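Local atomic coordinates of DNA helicase assembly protein (Enterobacteria phage T4, PDB entry 1C1K), a protein that loads the replicative helicase onto fork DNA coated by the single-stranded-DNA-binding protein, and takes part in phage replication, recombination and repair. Residues G16-K21 with V45-Y50; H29-D35 with A192-I196; L22-K27 with F75-L79. All blocks are in the same frame, centred on the assembly; numbering follows the deposited sequence.

Interaction 1 of 3, residues G16-K21 with V45-Y50; sequences GKSVYK and VSDAAY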
ATOM      1  N   GLY A  16       4.452  -6.140  24.582  1.00  2.00           N
ATOM      2  CA  GLY A  16       3.324  -6.738  23.887  1.00  2.19           C
ATOM      3  C   GLY A  16       2.130  -5.839  23.658  1.00  2.31           C
ATOM      4  O   GLY A  16       1.580  -5.804  22.554  1.00  2.23           O
ATOM      5  N   LYS A  17       1.702  -5.120  24.687  1.00  3.16           N
ATOM      6  CA  LYS A  17       0.557  -4.238  24.514  1.00  4.22           C
ATOM      7  C   LYS A  17       0.889  -3.133  23.511  1.00  4.12           C
ATOM      8  O   LYS A  17       0.029  -2.701  22.741  1.00  3.28           O
ATOM      9  CB  LYS A  17       0.126  -3.612  25.847  1.00  5.47           C
ATOM     10  CG  LYS A  17      -1.066  -2.665  25.676  1.00  8.95           C
ATOM     11  CD  LYS A  17      -1.836  -2.423  26.967  1.00 13.04           C
ATOM     12  CE  LYS A  17      -3.000  -1.470  26.709  1.00 16.04           C
ATOM     13  NZ  LYS A  17      -3.338  -0.629  27.900  1.00 20.58           N
ATOM     14  N   SER A  18       2.136  -2.671  23.522  1.00  3.85           N
ATOM     15  CA  SER A  18       2.543  -1.618  22.601  1.00  4.00           C
ATOM     16  C   SER A  18       2.510  -2.126  21.165  1.00  3.82           C
ATOM     17  O   SER A  18       2.172  -1.371  20.245  1.00  3.23           O
ATOM     18  CB  SER A  18       3.943  -1.103  22.959  1.00  3.63           C
ATOM     19  OG  SER A  18       3.921  -0.467  24.232  1.00  4.82           O
ATOM     20  N   VAL A  19       2.856  -3.397  20.967  1.00  2.95           N
ATOM     21  CA  VAL A  19       2.823  -3.980  19.629  1.00  2.56           C
ATOM     22  C   VAL A  19       1.358  -4.011  19.182  1.00  3.36           C
ATOM     23  O   VAL A  19       1.040  -3.712  18.029  1.00  3.07           O
ATOM     24  CB  VAL A  19       3.405  -5.417  19.619  1.00  2.05           C
ATOM     25  CG1 VAL A  19       3.169  -6.076  18.264  1.00  2.40           C
ATOM     26  CG2 VAL A  19       4.892  -5.372  19.912  1.00  2.00           C
ATOM     27  N   TYR A  20       0.464  -4.359  20.102  1.00  2.00           N
ATOM     28  CA  TYR A  20      -0.954  -4.399  19.779  1.00  3.03           C
ATOM     29  C   TYR A  20      -1.440  -3.003  19.384  1.00  3.05           C
ATOM     30  O   TYR A  20      -2.194  -2.860  18.426  1.00  3.14           O
ATOM     31  CB  TYR A  20      -1.768  -4.902  20.971  1.00  2.99           C
ATOM     32  CG  TYR A  20      -3.254  -4.594  20.854  1.00  4.88           C
ATOM     33  CD1 TYR A  20      -4.089  -5.384  20.065  1.00  7.30           C
ATOM     34  CD2 TYR A  20      -3.819  -3.514  21.541  1.00  5.04           C
ATOM     35  CE1 TYR A  20      -5.454  -5.108  19.966  1.00  8.30           C
ATOM     36  CE2 TYR A  20      -5.171  -3.232  21.448  1.00  7.61           C
ATOM     37  CZ  TYR A  20      -5.984  -4.033  20.662  1.00  8.17           C
ATOM     38  OH  TYR A  20      -7.339  -3.769  20.590  1.00  9.54           O
ATOM     39  N   LYS A  21      -1.011  -1.985  20.127  1.00  3.53           N
ATOM     40  CA  LYS A  21      -1.401  -0.603  19.843  1.00  3.96           C
ATOM     41  C   LYS A  21      -0.911  -0.181  18.463  1.00  4.25           C
ATOM     42  O   LYS A  21      -1.627   0.500  17.719  1.00  4.67           O
ATOM     43  CB  LYS A  21      -0.819   0.340  20.895  1.00  6.52           C
ATOM     44  CG  LYS A  21      -1.469   0.203  22.265  1.00  9.52           C
ATOM     45  CD  LYS A  21      -0.983   1.279  23.216  1.00 13.67           C
ATOM     46  CE  LYS A  21      -1.611   1.110  24.586  1.00 17.50           C
ATOM     47  NZ  LYS A  21      -0.860   1.858  25.639  1.00 22.40           N
ATOM     48  N   VAL A  45      -5.751   3.567  22.974  1.00 13.39           N
ATOM     49  CA  VAL A  45      -6.648   2.462  22.663  1.00 13.48           C
ATOM     50  C   VAL A  45      -7.451   2.059  23.893  1.00 12.84           C
ATOM     51  O   VAL A  45      -7.115   2.435  25.012  1.00 14.12           O
ATOM     52  CB  VAL A  45      -5.864   1.232  22.160  1.00 12.53           C
ATOM     53  CG1 VAL A  45      -4.881   1.651  21.080  1.00 12.73           C
ATOM     54  CG2 VAL A  45      -5.125   0.575  23.321  1.00 14.76           C
ATOM     55  N   SER A  46      -8.513   1.293  23.677  1.00 12.71           N
ATOM     56  CA  SER A  46      -9.354   0.823  24.772  1.00 12.18           C
ATOM     57  C   SER A  46      -8.724  -0.427  25.393  1.00 13.23           C
ATOM     58  O   SER A  46      -8.560  -1.453  24.721  1.00 11.57           O
ATOM     59  CB  SER A  46     -10.755   0.494  24.250  1.00 11.84           C
ATOM     60  OG  SER A  46     -11.420  -0.418  25.107  1.00 10.75           O
ATOM     61  N   ASP A  47      -8.363  -0.340  26.669  1.00 12.32           N
ATOM     62  CA  ASP A  47      -7.758  -1.480  27.347  1.00 12.89           C
ATOM     63  C   ASP A  47      -8.753  -2.625  27.419  1.00 11.75           C
ATOM     64  O   ASP A  47      -8.378  -3.791  27.312  1.00 11.86           O
ATOM     65  CB  ASP A  47      -7.311  -1.106  28.762  1.00 16.15           C
ATOM     66  CG  ASP A  47      -6.554  -2.235  29.450  1.00 20.42           C
ATOM     67  OD1 ASP A  47      -7.013  -2.711  30.517  1.00 21.82           O
ATOM     68  OD2 ASP A  47      -5.496  -2.646  28.918  1.00 21.37           O
ATOM     69  N   ALA A  48     -10.025  -2.292  27.607  1.00 10.15           N
ATOM     70  CA  ALA A  48     -11.059  -3.313  27.690  1.00 10.22           C
ATOM     71  C   ALA A  48     -11.076  -4.145  26.403  1.00 10.91           C
ATOM     72  O   ALA A  48     -11.215  -5.372  26.446  1.00 11.10           O
ATOM     73  CB  ALA A  48     -12.421  -2.662  27.922  1.00 10.37           C
ATOM     74  N   ALA A  49     -10.935  -3.473  25.261  1.00 10.53           N
ATOM     75  CA  ALA A  49     -10.930  -4.158  23.971  1.00  9.50           C
ATOM     76  C   ALA A  49      -9.708  -5.059  23.854  1.00  9.32           C
ATOM     77  O   ALA A  49      -9.807  -6.185  23.374  1.00  8.47           O
ATOM     78  CB  ALA A  49     -10.939  -3.145  22.836  1.00 10.99           C
ATOM     79  N   TYR A  50      -8.556  -4.558  24.289  1.00  8.18           N
ATOM     80  CA  TYR A  50      -7.325  -5.343  24.233  1.00  8.27           C
ATOM     81  C   TYR A  50      -7.446  -6.581  25.122  1.00  8.83           C
ATOM     82  O   TYR A  50      -7.091  -7.687  24.715  1.00  8.75           O
ATOM     83  CB  TYR A  50      -6.130  -4.493  24.682  1.00  7.56           C
ATOM     84  CG  TYR A  50      -4.871  -5.293  24.977  1.00  7.36           C
ATOM     85  CD1 TYR A  50      -4.174  -5.939  23.956  1.00  6.80           C
ATOM     86  CD2 TYR A  50      -4.381  -5.399  26.280  1.00  7.77           C
ATOM     87  CE1 TYR A  50      -3.017  -6.672  24.226  1.00  6.99           C
ATOM     88  CE2 TYR A  50      -3.231  -6.126  26.564  1.00  7.52           C
ATOM     89  CZ  TYR A  50      -2.551  -6.762  25.534  1.00  8.94           C
ATOM     90  OH  TYR A  50      -1.404  -7.474  25.817  1.00  9.37           O
TER
HETATM   91  O   HOH W   1      -4.550   1.517  26.917  1.00 27.73           O
HETATM   92  O   HOH W   2      -8.147  -1.599  21.977  1.00 10.28           O
HETATM   93  O   HOH W   3      -3.368   3.910  25.319  1.00 30.86           O
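Tyr50 packs against Tyr20 and Lys17, two side chains one turn apart on helix 16-30, both on the same side of its ring plane, Lys17 over the face and Tyr20 obliquely. The two tyrosines run past each other in opposite directions with their planes inclined at 46°, and Tyr50 CD1 comes down over one face of the Tyr20 ring, nearest its rim, 3.4 Å from Tyr20 CD2. Lys17 CG stands 4.3 Å from the centroid of the Tyr50 ring in a CH-pi contact, and CD follows above Tyr50 CD2 and CE2. With CG anti to the backbone N (chi1 179°), the lysine chain can run on beyond the ring until NZ makes a salt bridge of 3.1 Å to Asp47 OD2, approached from above the carboxylate plane. A water takes a hydrogen bond from the same NZ.

Val45 meets the Tyr20 ring at an edge. Its CG2 sits near the ring plane, 4.2 Å from Tyr20 CE2, and also meets Lys21 CE at 3.8 Å. The Tyr20 hydroxyl is bridged by a second water to Ser46 O, and Phe59 packs edge-to-face with the Tyr20 ring from helix 56-65. Ser46 is the N-cap of helix 47-52, its OG accepting from Ala49 N at 3.1 Å. The arrangement is a short N-capped helix packed on the first turns of helix 16-30 in a largely helical fold.

Interaction 2 of 3, residues H29-D35 with A192-I196; sequences HMNGKYD and AYRKI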
ATOM      1  N   HIS A  29      -5.647   3.125  10.300  1.00  5.91           N
ATOM      2  CA  HIS A  29      -5.132   4.034   9.292  1.00  5.60           C
ATOM      3  C   HIS A  29      -5.450   3.476   7.902  1.00  6.61           C
ATOM      4  O   HIS A  29      -5.932   4.197   7.028  1.00  6.22           O
ATOM      5  CB  HIS A  29      -3.615   4.188   9.449  1.00  5.23           C
ATOM      6  CG  HIS A  29      -2.986   5.020   8.378  1.00  4.20           C
ATOM      7  ND1 HIS A  29      -2.690   6.354   8.554  1.00  4.78           N
ATOM      8  CD2 HIS A  29      -2.611   4.713   7.112  1.00  4.86           C
ATOM      9  CE1 HIS A  29      -2.157   6.832   7.443  1.00  5.69           C
ATOM     10  NE2 HIS A  29      -2.099   5.858   6.553  1.00  4.86           N
ATOM     11  N   MET A  30      -5.188   2.186   7.710  1.00  6.30           N
ATOM     12  CA  MET A  30      -5.429   1.542   6.424  1.00  6.59           C
ATOM     13  C   MET A  30      -6.914   1.423   6.075  1.00  7.73           C
ATOM     14  O   MET A  30      -7.262   1.123   4.928  1.00  8.71           O
ATOM     15  CB  MET A  30      -4.757   0.170   6.399  1.00  6.83           C
ATOM     16  CG  MET A  30      -3.226   0.248   6.347  1.00  6.82           C
ATOM     17  SD  MET A  30      -2.573   1.310   5.010  1.00  6.50           S
ATOM     18  CE  MET A  30      -3.460   0.632   3.617  1.00 11.42           C
ATOM     19  N   ASN A  31      -7.779   1.672   7.061  1.00  7.17           N
ATOM     20  CA  ASN A  31      -9.231   1.627   6.874  1.00  8.76           C
ATOM     21  C   ASN A  31      -9.772   3.051   6.739  1.00  8.79           C
ATOM     22  O   ASN A  31     -10.985   3.253   6.619  1.00  8.48           O
ATOM     23  CB  ASN A  31      -9.912   0.967   8.075  1.00 10.72           C
ATOM     24  CG  ASN A  31      -9.900  -0.543   8.000  1.00 12.82           C
ATOM     25  OD1 ASN A  31      -9.988  -1.222   9.025  1.00 16.50           O
ATOM     26  ND2 ASN A  31      -9.797  -1.080   6.792  1.00 12.74           N
ATOM     27  N   GLY A  32      -8.869   4.028   6.771  1.00  8.62           N
ATOM     28  CA  GLY A  32      -9.253   5.426   6.656  1.00  9.78           C
ATOM     29  C   GLY A  32      -9.932   5.974   7.902  1.00 11.38           C
ATOM     30  O   GLY A  32     -10.689   6.938   7.827  1.00 12.35           O
ATOM     31  N   LYS A  33      -9.655   5.369   9.052  1.00 11.26           N
ATOM     32  CA  LYS A  33     -10.260   5.788  10.313  1.00 13.82           C
ATOM     33  C   LYS A  33      -9.290   6.549  11.209  1.00 14.62           C
ATOM     34  O   LYS A  33      -9.685   7.116  12.230  1.00 15.64           O
ATOM     35  CB  LYS A  33     -10.785   4.567  11.063  1.00 15.02           C
ATOM     36  CG  LYS A  33     -12.013   3.954  10.429  1.00 20.04           C
ATOM     37  CD  LYS A  33     -12.501   2.759  11.223  1.00 22.61           C
ATOM     38  CE  LYS A  33     -12.622   1.533  10.342  1.00 23.75           C
ATOM     39  NZ  LYS A  33     -13.491   0.501  10.974  1.00 25.94           N
ATOM     40  N   TYR A  34      -8.020   6.550  10.825  1.00 13.88           N
ATOM     41  CA  TYR A  34      -6.988   7.238  11.583  1.00 12.55           C
ATOM     42  C   TYR A  34      -5.934   7.708  10.594  1.00 12.48           C
ATOM     43  O   TYR A  34      -5.963   7.327   9.426  1.00 12.11           O
ATOM     44  CB  TYR A  34      -6.359   6.281  12.603  1.00 11.85           C
ATOM     45  CG  TYR A  34      -5.674   6.960  13.764  1.00 12.50           C
ATOM     46  CD1 TYR A  34      -6.406   7.688  14.700  1.00 13.11           C
ATOM     47  CD2 TYR A  34      -4.297   6.846  13.952  1.00 12.91           C
ATOM     48  CE1 TYR A  34      -5.787   8.282  15.797  1.00 13.54           C
ATOM     49  CE2 TYR A  34      -3.663   7.438  15.048  1.00 11.67           C
ATOM     50  CZ  TYR A  34      -4.417   8.150  15.965  1.00 13.34           C
ATOM     51  OH  TYR A  34      -3.814   8.711  17.069  1.00 12.67           O
ATOM     52  N   ASP A  35      -5.016   8.543  11.059  1.00 12.04           N
ATOM     53  CA  ASP A  35      -3.940   9.054  10.222  1.00 11.09           C
ATOM     54  C   ASP A  35      -2.683   9.035  11.072  1.00 11.25           C
ATOM     55  O   ASP A  35      -2.438   9.958  11.852  1.00 11.14           O
ATOM     56  CB  ASP A  35      -4.242  10.481   9.769  1.00 12.90           C
ATOM     57  CG  ASP A  35      -3.280  10.974   8.700  1.00 14.07           C
ATOM     58  OD1 ASP A  35      -2.140  10.470   8.620  1.00 12.63           O
ATOM     59  OD2 ASP A  35      -3.668  11.875   7.934  1.00 15.09           O
ATOM     60  N   ALA A 192      -4.647   5.688   1.961  1.00  6.71           N
ATOM     61  CA  ALA A 192      -4.014   5.478   3.260  1.00  6.12           C
ATOM     62  C   ALA A 192      -2.522   5.192   3.086  1.00  6.14           C
ATOM     63  O   ALA A 192      -1.685   5.777   3.776  1.00  7.38           O
ATOM     64  CB  ALA A 192      -4.693   4.329   3.994  1.00  7.30           C
ATOM     65  N   TYR A 193      -2.191   4.297   2.156  1.00  6.02           N
ATOM     66  CA  TYR A 193      -0.798   3.942   1.894  1.00  5.72           C
ATOM     67  C   TYR A 193      -0.046   5.148   1.325  1.00  5.03           C
ATOM     68  O   TYR A 193       1.120   5.373   1.632  1.00  5.85           O
ATOM     69  CB  TYR A 193      -0.746   2.765   0.919  1.00  5.94           C
ATOM     70  CG  TYR A 193       0.580   2.018   0.836  1.00  6.77           C
ATOM     71  CD1 TYR A 193       1.552   2.124   1.845  1.00  7.20           C
ATOM     72  CD2 TYR A 193       0.857   1.197  -0.255  1.00  5.59           C
ATOM     73  CE1 TYR A 193       2.761   1.430   1.756  1.00  6.66           C
ATOM     74  CE2 TYR A 193       2.061   0.501  -0.352  1.00  6.76           C
ATOM     75  CZ  TYR A 193       3.005   0.621   0.651  1.00  6.56           C
ATOM     76  OH  TYR A 193       4.196  -0.063   0.532  1.00  7.02           O
ATOM     77  N   ARG A 194      -0.729   5.935   0.503  1.00  4.64           N
ATOM     78  CA  ARG A 194      -0.107   7.115  -0.083  1.00  5.62           C
ATOM     79  C   ARG A 194       0.352   8.092   1.006  1.00  5.99           C
ATOM     80  O   ARG A 194       1.357   8.780   0.850  1.00  7.10           O
ATOM     81  CB  ARG A 194      -1.092   7.797  -1.051  1.00  5.67           C
ATOM     82  CG  ARG A 194      -0.565   9.064  -1.725  1.00  7.33           C
ATOM     83  CD  ARG A 194      -1.513   9.554  -2.831  1.00  7.37           C
ATOM     84  NE  ARG A 194      -2.796  10.018  -2.305  1.00  7.73           N
ATOM     85  CZ  ARG A 194      -3.758  10.581  -3.038  1.00  7.92           C
ATOM     86  NH1 ARG A 194      -3.596  10.760  -4.346  1.00  7.47           N
ATOM     87  NH2 ARG A 194      -4.887  10.970  -2.458  1.00  8.59           N
ATOM     88  N   LYS A 195      -0.384   8.146   2.115  1.00  7.38           N
ATOM     89  CA  LYS A 195      -0.033   9.042   3.217  1.00  7.90           C
ATOM     90  C   LYS A 195       1.290   8.674   3.886  1.00  8.79           C
ATOM     91  O   LYS A 195       2.032   9.550   4.337  1.00  7.16           O
ATOM     92  CB  LYS A 195      -1.145   9.044   4.270  1.00  9.25           C
ATOM     93  CG  LYS A 195      -2.385   9.817   3.842  1.00 12.10           C
ATOM     94  CD  LYS A 195      -3.404   9.918   4.961  1.00 15.31           C
ATOM     95  CE  LYS A 195      -4.593  10.768   4.525  1.00 17.94           C
ATOM     96  NZ  LYS A 195      -4.911  11.835   5.515  1.00 22.41           N
ATOM     97  N   ILE A 196       1.592   7.381   3.957  1.00 10.32           N
ATOM     98  CA  ILE A 196       2.837   6.969   4.594  1.00 11.75           C
ATOM     99  C   ILE A 196       3.998   6.815   3.610  1.00 12.61           C
ATOM    100  O   ILE A 196       5.133   6.581   4.015  1.00 14.14           O
ATOM    101  CB  ILE A 196       2.657   5.654   5.391  1.00 14.48           C
ATOM    102  CG1 ILE A 196       2.010   4.584   4.527  1.00 15.34           C
ATOM    103  CG2 ILE A 196       1.794   5.909   6.621  1.00 14.70           C
ATOM    104  CD1 ILE A 196       1.940   3.224   5.212  1.00 18.83           C
TER
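Ala192 meets the end of helix 16-30 with both its methyl and its carbonyl. Its CB lies 3.3 Å from His29 O and 3.8 Å from Met30 SD, while Ala192 O accepts a 2.8 Å hydrogen bond from His29 NE2. That bond is fairly straight at 158° and lies close to the imidazole plane, though the donor stands above the carbonyl plane. On the other side ND1 accepts a hydrogen bond from Val36 N, so one ring nitrogen donates and the other accepts, fixing the ring's rotation.

At Tyr193 the contact is slight: Met30, bent at chi2 and chi3, brings CE to 4.4 Å from Tyr193 CB, whereas the tyrosine hydroxyl reaches away to Glu159. Lys195 lays CB at the edge of the His29 ring and sends NZ to Asp35 OD2, a 2.7 Å salt bridge in which NZ stands above the plane of the carboxylate. Asp35 OD1 is engaged by Ile37 N and Lys38 N. Ile196 finishes the contact with CG2, 3.9 Å from His29 NE2.

Gly32, in a Schellman motif, turns the chain after helix 16-30. Side chains of helix 68-81 touch Met30, Tyr193 and Ile196, and strand 197-199, which follows in the chain, pairs antiparallel with strand 2-4.

Interaction 3 of 3, residues L22-K27 with F75-L79; sequences LYLMIK and FISNL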
ATOM      1  N   LEU A  22       0.316  -0.571  18.128  1.00  3.21           N
ATOM      2  CA  LEU A  22       0.879  -0.236  16.823  1.00  3.63           C
ATOM      3  C   LEU A  22       0.038  -0.885  15.715  1.00  3.63           C
ATOM      4  O   LEU A  22      -0.302  -0.243  14.723  1.00  3.75           O
ATOM      5  CB  LEU A  22       2.330  -0.714  16.728  1.00  3.87           C
ATOM      6  CG  LEU A  22       3.042  -0.433  15.398  1.00  4.80           C
ATOM      7  CD1 LEU A  22       3.355   1.058  15.278  1.00  5.07           C
ATOM      8  CD2 LEU A  22       4.332  -1.255  15.318  1.00  4.85           C
ATOM      9  N   TYR A  23      -0.292  -2.159  15.887  1.00  3.22           N
ATOM     10  CA  TYR A  23      -1.099  -2.864  14.903  1.00  3.31           C
ATOM     11  C   TYR A  23      -2.453  -2.179  14.722  1.00  4.56           C
ATOM     12  O   TYR A  23      -2.885  -1.931  13.594  1.00  4.41           O
ATOM     13  CB  TYR A  23      -1.327  -4.315  15.336  1.00  4.11           C
ATOM     14  CG  TYR A  23      -2.536  -4.954  14.689  1.00  5.22           C
ATOM     15  CD1 TYR A  23      -2.567  -5.209  13.320  1.00  7.62           C
ATOM     16  CD2 TYR A  23      -3.655  -5.292  15.444  1.00  8.23           C
ATOM     17  CE1 TYR A  23      -3.689  -5.789  12.720  1.00  9.60           C
ATOM     18  CE2 TYR A  23      -4.776  -5.869  14.856  1.00  9.21           C
ATOM     19  CZ  TYR A  23      -4.786  -6.113  13.497  1.00 10.60           C
ATOM     20  OH  TYR A  23      -5.901  -6.677  12.916  1.00 14.70           O
ATOM     21  N   LEU A  24      -3.118  -1.878  15.836  1.00  4.59           N
ATOM     22  CA  LEU A  24      -4.433  -1.245  15.792  1.00  5.01           C
ATOM     23  C   LEU A  24      -4.411   0.115  15.112  1.00  4.91           C
ATOM     24  O   LEU A  24      -5.308   0.436  14.335  1.00  6.36           O
ATOM     25  CB  LEU A  24      -5.016  -1.103  17.206  1.00  6.53           C
ATOM     26  CG  LEU A  24      -6.542  -0.931  17.248  1.00  8.45           C
ATOM     27  CD1 LEU A  24      -7.221  -2.161  16.671  1.00 11.07           C
ATOM     28  CD2 LEU A  24      -7.003  -0.718  18.685  1.00  8.97           C
ATOM     29  N   MET A  25      -3.397   0.921  15.401  1.00  5.10           N
ATOM     30  CA  MET A  25      -3.310   2.233  14.782  1.00  5.29           C
ATOM     31  C   MET A  25      -3.083   2.105  13.278  1.00  5.22           C
ATOM     32  O   MET A  25      -3.671   2.849  12.507  1.00  4.75           O
ATOM     33  CB  MET A  25      -2.202   3.064  15.435  1.00  7.24           C
ATOM     34  CG  MET A  25      -0.780   2.712  15.036  1.00  9.74           C
ATOM     35  SD  MET A  25       0.394   3.935  15.687  1.00 14.48           S
ATOM     36  CE  MET A  25      -0.588   5.400  15.628  1.00  4.18           C
ATOM     37  N   ILE A  26      -2.250   1.157  12.856  1.00  4.06           N
ATOM     38  CA  ILE A  26      -1.999   0.979  11.429  1.00  4.51           C
ATOM     39  C   ILE A  26      -3.231   0.384  10.750  1.00  4.80           C
ATOM     40  O   ILE A  26      -3.559   0.738   9.618  1.00  5.11           O
ATOM     41  CB  ILE A  26      -0.751   0.083  11.189  1.00  3.96           C
ATOM     42  CG1 ILE A  26       0.495   0.822  11.689  1.00  4.82           C
ATOM     43  CG2 ILE A  26      -0.603  -0.253   9.685  1.00  5.26           C
ATOM     44  CD1 ILE A  26       1.757  -0.033  11.764  1.00  5.53           C
ATOM     45  N   LYS A  27      -3.929  -0.501  11.454  1.00  4.76           N
ATOM     46  CA  LYS A  27      -5.134  -1.117  10.911  1.00  6.48           C
ATOM     47  C   LYS A  27      -6.186  -0.042  10.653  1.00  6.87           C
ATOM     48  O   LYS A  27      -6.804  -0.001   9.589  1.00  6.69           O
ATOM     49  CB  LYS A  27      -5.692  -2.151  11.889  1.00  7.92           C
ATOM     50  CG  LYS A  27      -6.918  -2.896  11.378  1.00  9.93           C
ATOM     51  CD  LYS A  27      -7.598  -3.654  12.508  1.00 13.28           C
ATOM     52  CE  LYS A  27      -8.705  -4.547  11.987  1.00 15.47           C
ATOM     53  NZ  LYS A  27      -9.710  -4.804  13.051  1.00 20.99           N
ATOM     54  N   PHE A  75       3.214  -5.046   9.945  1.00  4.58           N
ATOM     55  CA  PHE A  75       1.818  -4.640   9.893  1.00  4.49           C
ATOM     56  C   PHE A  75       1.447  -3.906   8.617  1.00  4.80           C
ATOM     57  O   PHE A  75       0.392  -4.179   8.047  1.00  5.26           O
ATOM     58  CB  PHE A  75       1.466  -3.806  11.125  1.00  4.01           C
ATOM     59  CG  PHE A  75       1.577  -4.576  12.416  1.00  4.67           C
ATOM     60  CD1 PHE A  75       2.124  -3.984  13.549  1.00  3.68           C
ATOM     61  CD2 PHE A  75       1.171  -5.910  12.487  1.00  4.62           C
ATOM     62  CE1 PHE A  75       2.269  -4.708  14.734  1.00  4.29           C
ATOM     63  CE2 PHE A  75       1.311  -6.644  13.665  1.00  4.59           C
ATOM     64  CZ  PHE A  75       1.864  -6.039  14.794  1.00  2.77           C
ATOM     65  N   ILE A  76       2.303  -2.996   8.160  1.00  5.73           N
ATOM     66  CA  ILE A  76       2.022  -2.246   6.940  1.00  6.28           C
ATOM     67  C   ILE A  76       1.946  -3.176   5.727  1.00  6.72           C
ATOM     68  O   ILE A  76       0.958  -3.163   4.992  1.00  7.02           O
ATOM     69  CB  ILE A  76       3.097  -1.160   6.676  1.00  7.22           C
ATOM     70  CG1 ILE A  76       3.011  -0.071   7.746  1.00  7.58           C
ATOM     71  CG2 ILE A  76       2.880  -0.524   5.302  1.00  9.14           C
ATOM     72  CD1 ILE A  76       4.237   0.830   7.798  1.00  9.77           C
ATOM     73  N   SER A  77       2.981  -3.982   5.519  1.00  7.76           N
ATOM     74  CA  SER A  77       2.992  -4.896   4.378  1.00  7.78           C
ATOM     75  C   SER A  77       1.741  -5.763   4.341  1.00  8.41           C
ATOM     76  O   SER A  77       1.108  -5.902   3.292  1.00  9.50           O
ATOM     77  CB  SER A  77       4.241  -5.783   4.404  1.00  7.36           C
ATOM     78  OG  SER A  77       4.214  -6.687   5.493  1.00  8.07           O
ATOM     79  N   ASN A  78       1.370  -6.334   5.485  1.00  7.40           N
ATOM     80  CA  ASN A  78       0.188  -7.189   5.557  1.00  7.10           C
ATOM     81  C   ASN A  78      -1.123  -6.449   5.336  1.00  8.95           C
ATOM     82  O   ASN A  78      -1.966  -6.884   4.552  1.00 10.32           O
ATOM     83  CB  ASN A  78       0.122  -7.898   6.910  1.00  6.24           C
ATOM     84  CG  ASN A  78       0.922  -9.178   6.931  1.00  5.76           C
ATOM     85  OD1 ASN A  78       0.429 -10.240   6.543  1.00  7.05           O
ATOM     86  ND2 ASN A  78       2.168  -9.089   7.382  1.00  4.73           N
ATOM     87  N   LEU A  79      -1.308  -5.331   6.027  1.00  8.73           N
ATOM     88  CA  LEU A  79      -2.554  -4.588   5.897  1.00 10.32           C
ATOM     89  C   LEU A  79      -2.744  -3.928   4.539  1.00 11.93           C
ATOM     90  O   LEU A  79      -3.867  -3.589   4.161  1.00 12.81           O
ATOM     91  CB  LEU A  79      -2.660  -3.553   7.018  1.00 10.46           C
ATOM     92  CG  LEU A  79      -2.939  -4.205   8.374  1.00  8.88           C
ATOM     93  CD1 LEU A  79      -2.613  -3.233   9.491  1.00 11.32           C
ATOM     94  CD2 LEU A  79      -4.402  -4.632   8.446  1.00  9.85           C
TER
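Phe75 lays its ring against the backbone side of Tyr23, and this is a tightly packed part of the contact. Tyr23 CB stands over the centre of the phenyl face, 3.6 Å from its centroid, a CH-pi contact. The two rings themselves are oblique, with planes at 55° and centroids 5.4 Å apart. Around the rim of the phenyl ring, near its plane, come Leu22 CD2, 3.9 Å from Phe75 CD1, and the CD1 methyl of Ile26, which also touches Phe75 CB. Having CG anti to the carbonyl carbon (chi1 -64°) directs the phenylalanine ring across to helix 16-30.

One turn further on, Leu79 CD1 does the touching. It reaches Ile26 CG2 at 3.6 Å and Lys27 CA just as closely, pressing against the helix backbone itself. Beside it, Ile76 CG1 faces Ile26 CG2 more loosely at 4.1 Å. Trp41, from a loop, also packs on Ile26.

The loose, solvent side is at the end of the Lys27 chain. This residue is partly exposed, yet its CA and CB are still packed: CB lies over one face of the Tyr23 ring and 4.0 Å from Leu79 CD1, while the extended remainder leads away from helix 68-81.

The short segments cross at -41°, with axes 9.9 Å apart. With no hydrogen bond or salt bridge between them, the contact rests on apolar packing and the CH-pi contact, consistent with hydrophobic burial driving it.

Overall arrangement
Helix 16-30 is the common element: interaction 1 uses its first turns, interaction 3 its middle and interaction 2 its C-terminal end with the loop beyond. The centres of interactions 1 and 3 lie about 13 Å apart, those of 3 and 2 about 10 Å, and those of 1 and 2 about 19 Å. Val19 on Phe75 links 1 to 3, and Met30 on Leu79 links 3 to 2. The first segments follow one another in the order 1, 3, 2, and their partners come later in the same order. Interaction 2 alone brings in helix 181-196, from the C-terminal part of the chain, consistent with helix 16-30 reaching from the periphery toward the place where the two parts meet.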